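Local structure of CdiA-CT toxin, Conserved domain protein (Yersinia pseudotuberculosis serotype O:3, 4ZQU) at residues 40-45 with 93-98; 87-92 with 117-122. The protein acts as the toxin of a contact-dependent growth inhibition system, probably as a nuclease that attacks nucleic acid in rival bacteria, and forms a complex with its immunity protein. All blocks are in the same frame, centred on the assembly; numbering follows the deposited sequence.

Contact 1 (40-45 with 93-98)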
# COMPACT_ATOMS: atom_id res chain seq x y z
N LEU A 40 10.70 2.12 -21.15
CA LEU A 40 11.62 3.05 -21.79
C LEU A 40 11.26 3.20 -23.26
O LEU A 40 11.32 2.23 -24.01
CB LEU A 40 13.06 2.56 -21.64
CG LEU A 40 13.60 2.51 -20.22
CD1 LEU A 40 14.85 1.65 -20.16
CD2 LEU A 40 13.89 3.91 -19.71
N ASP A 41 10.88 4.40 -23.68
CA ASP A 41 10.56 4.61 -25.08
C ASP A 41 11.81 4.96 -25.87
O ASP A 41 12.90 5.07 -25.30
CB ASP A 41 9.47 5.69 -25.26
CG ASP A 41 9.83 7.01 -24.59
OD1 ASP A 41 11.02 7.37 -24.56
OD2 ASP A 41 8.90 7.69 -24.11
N THR A 42 11.66 5.13 -27.18
CA THR A 42 12.78 5.36 -28.08
C THR A 42 13.52 6.66 -27.75
O THR A 42 14.75 6.73 -27.86
CB THR A 42 12.33 5.41 -29.55
OG1 THR A 42 11.37 6.46 -29.72
CG2 THR A 42 11.70 4.09 -29.96
N GLN A 43 12.77 7.68 -27.35
CA GLN A 43 13.36 8.98 -27.06
C GLN A 43 14.17 8.96 -25.77
O GLN A 43 15.29 9.48 -25.72
CB GLN A 43 12.26 10.04 -26.97
CG GLN A 43 11.55 10.29 -28.29
CD GLN A 43 12.46 10.88 -29.35
OE1 GLN A 43 12.96 10.17 -30.23
NE2 GLN A 43 12.68 12.19 -29.28
N THR A 44 13.60 8.37 -24.72
CA THR A 44 14.27 8.28 -23.43
C THR A 44 15.48 7.35 -23.50
O THR A 44 16.51 7.60 -22.87
CB THR A 44 13.31 7.78 -22.33
OG1 THR A 44 12.13 8.58 -22.33
CG2 THR A 44 13.96 7.85 -20.96
N MET A 45 15.36 6.28 -24.29
CA MET A 45 16.47 5.36 -24.50
C MET A 45 17.60 6.05 -25.25
O MET A 45 18.78 5.81 -24.97
CB MET A 45 15.99 4.12 -25.28
CG MET A 45 17.06 3.06 -25.44
SD MET A 45 17.63 2.41 -23.86
CE MET A 45 16.29 1.30 -23.45
N PRO A 93 12.80 -0.35 -26.21
CA PRO A 93 12.54 -0.13 -27.63
C PRO A 93 13.53 -0.82 -28.56
O PRO A 93 14.45 -1.50 -28.10
CB PRO A 93 12.66 1.39 -27.76
CG PRO A 93 13.65 1.76 -26.74
CD PRO A 93 13.48 0.80 -25.59
N VAL A 94 13.34 -0.64 -29.86
CA VAL A 94 14.16 -1.31 -30.87
C VAL A 94 15.52 -0.64 -31.06
O VAL A 94 16.47 -1.28 -31.49
CB VAL A 94 13.43 -1.36 -32.22
CG1 VAL A 94 12.18 -2.22 -32.11
CG2 VAL A 94 13.07 0.05 -32.69
N ASN A 95 15.60 0.65 -30.74
CA ASN A 95 16.84 1.40 -30.92
C ASN A 95 17.80 1.22 -29.74
O ASN A 95 18.77 1.97 -29.61
CB ASN A 95 16.55 2.89 -31.13
CG ASN A 95 15.97 3.56 -29.89
OD1 ASN A 95 15.21 2.94 -29.14
ND2 ASN A 95 16.33 4.82 -29.68
N THR A 96 17.52 0.23 -28.90
CA THR A 96 18.41 -0.10 -27.79
C THR A 96 19.72 -0.66 -28.33
O THR A 96 19.74 -1.69 -29.00
CB THR A 96 17.76 -1.12 -26.84
OG1 THR A 96 16.52 -0.61 -26.35
CG2 THR A 96 18.69 -1.42 -25.67
N THR A 97 20.82 0.03 -28.04
CA THR A 97 22.12 -0.38 -28.55
C THR A 97 22.70 -1.52 -27.73
O THR A 97 22.25 -1.79 -26.62
CB THR A 97 23.12 0.79 -28.55
OG1 THR A 97 23.49 1.10 -27.20
CG2 THR A 97 22.49 2.02 -29.18
N LYS A 98 23.70 -2.19 -28.30
CA LYS A 98 24.39 -3.28 -27.63
C LYS A 98 24.96 -2.83 -26.30
O LYS A 98 24.88 -3.54 -25.30
CB LYS A 98 25.50 -3.83 -28.52
CG LYS A 98 25.05 -4.14 -29.94
CD LYS A 98 26.23 -4.31 -30.88
CE LYS A 98 27.09 -5.49 -30.48
NZ LYS A 98 28.23 -5.67 -31.42

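Contact 2 (87-92 with 117-122)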
# COMPACT_ATOMS: atom_id res chain seq x y z
N GLU A 87 8.78 -8.15 -8.80
CA GLU A 87 9.16 -8.21 -10.21
C GLU A 87 9.07 -6.86 -10.90
O GLU A 87 8.12 -6.11 -10.69
CB GLU A 87 8.29 -9.22 -10.96
CG GLU A 87 8.60 -9.31 -12.44
CD GLU A 87 7.61 -10.15 -13.20
OE1 GLU A 87 6.49 -10.36 -12.68
OE2 GLU A 87 7.94 -10.61 -14.31
N VAL A 88 10.07 -6.56 -11.72
CA VAL A 88 10.00 -5.39 -12.58
C VAL A 88 9.77 -5.82 -14.03
O VAL A 88 10.58 -6.56 -14.60
CB VAL A 88 11.28 -4.55 -12.50
CG1 VAL A 88 11.14 -3.31 -13.37
CG2 VAL A 88 11.58 -4.17 -11.06
N ARG A 89 8.65 -5.38 -14.59
CA ARG A 89 8.34 -5.64 -16.00
C ARG A 89 8.83 -4.48 -16.85
O ARG A 89 8.23 -3.41 -16.87
CB ARG A 89 6.84 -5.85 -16.19
CG ARG A 89 6.30 -7.13 -15.57
CD ARG A 89 6.45 -8.31 -16.52
NE ARG A 89 5.67 -8.13 -17.74
CZ ARG A 89 4.38 -8.45 -17.86
NH1 ARG A 89 3.73 -8.98 -16.83
NH2 ARG A 89 3.75 -8.26 -19.01
N LEU A 90 9.94 -4.71 -17.56
CA LEU A 90 10.63 -3.65 -18.28
C LEU A 90 10.40 -3.70 -19.78
O LEU A 90 10.66 -4.71 -20.43
CB LEU A 90 12.13 -3.72 -17.99
CG LEU A 90 13.01 -2.63 -18.61
CD1 LEU A 90 12.73 -1.28 -17.95
CD2 LEU A 90 14.48 -3.00 -18.50
N ALA A 91 9.91 -2.59 -20.33
CA ALA A 91 9.76 -2.45 -21.77
C ALA A 91 10.93 -1.66 -22.35
O ALA A 91 11.25 -0.58 -21.85
CB ALA A 91 8.44 -1.78 -22.11
N VAL A 92 11.57 -2.20 -23.38
CA VAL A 92 12.66 -1.52 -24.06
C VAL A 92 12.41 -1.46 -25.57
O VAL A 92 11.86 -2.40 -26.15
CB VAL A 92 14.03 -2.19 -23.78
CG1 VAL A 92 14.38 -2.07 -22.30
CG2 VAL A 92 14.02 -3.64 -24.22
N LYS A 117 13.00 -9.86 -9.54
CA LYS A 117 13.02 -10.40 -10.89
C LYS A 117 12.79 -9.30 -11.92
O LYS A 117 11.72 -8.69 -11.96
CB LYS A 117 11.97 -11.50 -11.06
CG LYS A 117 11.90 -12.06 -12.47
CD LYS A 117 11.16 -13.39 -12.51
CE LYS A 117 9.70 -13.23 -12.11
NZ LYS A 117 8.97 -14.52 -12.19
N VAL A 118 13.79 -9.04 -12.75
CA VAL A 118 13.66 -8.05 -13.80
C VAL A 118 13.37 -8.74 -15.13
O VAL A 118 14.23 -9.44 -15.68
CB VAL A 118 14.93 -7.19 -13.93
CG1 VAL A 118 14.76 -6.13 -15.01
CG2 VAL A 118 15.27 -6.55 -12.60
N THR A 119 12.15 -8.55 -15.63
CA THR A 119 11.70 -9.19 -16.86
C THR A 119 11.63 -8.18 -18.00
O THR A 119 10.88 -7.21 -17.92
CB THR A 119 10.33 -9.85 -16.68
OG1 THR A 119 10.40 -10.84 -15.65
CG2 THR A 119 9.88 -10.50 -17.98
N VAL A 120 12.40 -8.43 -19.06
CA VAL A 120 12.52 -7.47 -20.15
C VAL A 120 11.70 -7.88 -21.38
O VAL A 120 11.77 -9.03 -21.83
CB VAL A 120 13.99 -7.29 -20.56
CG1 VAL A 120 14.12 -6.28 -21.69
CG2 VAL A 120 14.81 -6.85 -19.37
N THR A 121 10.94 -6.93 -21.91
CA THR A 121 10.15 -7.15 -23.12
C THR A 121 10.52 -6.15 -24.21
O THR A 121 10.52 -4.95 -23.97
CB THR A 121 8.64 -7.03 -22.83
OG1 THR A 121 8.28 -7.91 -21.76
CG2 THR A 121 7.83 -7.38 -24.07
N GLN A 122 10.84 -6.66 -25.40
CA GLN A 122 11.16 -5.80 -26.54
C GLN A 122 9.89 -5.33 -27.24
O GLN A 122 9.12 -6.14 -27.75
CB GLN A 122 12.07 -6.54 -27.53
CG GLN A 122 13.41 -6.98 -26.95
CD GLN A 122 14.20 -7.84 -27.92
OE1 GLN A 122 14.14 -9.07 -27.86
NE2 GLN A 122 14.95 -7.20 -28.81
O HOH W 1 8.22 -7.42 -19.19

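Contact 1 (40-45 with 93-98)
The carboxamide of Asn-95 is the flat group here, and both it and the puckered ring of Pro-93, which packs through its carbons, turn toward the first turn of helix 42-47. Asn-95 ND2 donates to Thr-42 O at 3.1 Å; the acceptor lies slightly out of the amide plane, and the N-H...O angle is 155°. The other end of the amide has no polar match: OD1 rests 3.6 Å from Thr-42 CA, buried and without a hydrogen-bonding partner in the model. Pro-93 spreads its contacts over three ring carbons. Its CB meets Thr-42 CG2 at 3.6 Å, its CG touches Met-45 CB, and its CD touches both Leu-40 O, 3.0 Å away, and Met-45 CE. That methyl reaches the ring because Met-45 curls back on itself (chi2 61°, chi3 78°), which also sets CE 3.5 Å from Thr-96 OG1. The same hydroxyl donates to Pro-93 O, tying the turn 93-96 together. On the other partner, Asp-41 is the N-cap: its OD1 receives both Thr-44 N and Thr-44 OG1, so the helix start is fixed while its flank packs on the proline. The contact thus joins the beginning of helix 42-47 to the link between strand 85-92 and helix 98-113, where Gln-100 bonds Met-45 O and Thr-97 N, and Trp-101 and Ile-104 pack on Thr-96.

Contact 2 (87-92 with 117-122)
Strands 87-92 and 117-122 are the two parallel arms of a beta-alpha-beta unit, paired in register from Glu-87 beside Lys-117 to Val-92 beside Gln-122, with 16° between their directions. Five backbone hydrogen bonds join them, all through even-numbered residues of the first strand: Val-88 N, Leu-90 N and Val-92 N donate to Lys-117 O, Thr-119 O and Thr-121 O, while Thr-119 N and Thr-121 N donate to Val-88 O and Leu-90 O. Side chains then sort by face. On one, Glu-87 stretches out with CG anti to its N (chi1 179°), which carries the carboxylate across the strand gap; Thr-119 OG1 donates to the anti lone pair of OE2 at 2.8 Å. Lys-117 NZ stays 4.6 Å from that OE2, too far for a salt bridge. Farther along, a water lies in the plane of the Arg-89 guanidinium at its edge, accepting from NE at 3.0 Å, donating to Thr-119 O and meeting Thr-121 OG1 at 2.6 Å. The other face is apolar from Val-88 and Val-118 to Val-92, with Gln-122 at its end: the side chains of Leu-90 and Val-120 lie side by side (CD2 to CG2 4.0 Å), and those of Val-92 and Val-120 meet at about a right angle (CG2 to CG1 3.7 Å). Helix 53-66 packs on Val-88, Leu-90 and Val-118, helix 98-113 on Val-92 and Val-120, and strand 33-39 continues the sheet beyond 87-92.

Overall arrangement
The two contacts illustrate how a sheet and its connections are built as one piece. Their centres lie about 14 Å apart, and 87-92 runs straight into 93-98, so the strand paired in contact 2 leads into the link that packs in contact 1. The seam is closed by Leu-40, whose N probably bonds Ala-91 O at 2.8 Å, extending the pairing of strand 33-39 with 85-92. Packing follows the same line: Leu-40 CD1 lies 4.2 Å from Leu-90 CD1, and Met-45 CE lies 4.0 Å from Val-92 CG1. Both contacts belong to the restriction endonuclease-like (PDDEXK-clan) domain and involve strand 85-92 or the link that follows it.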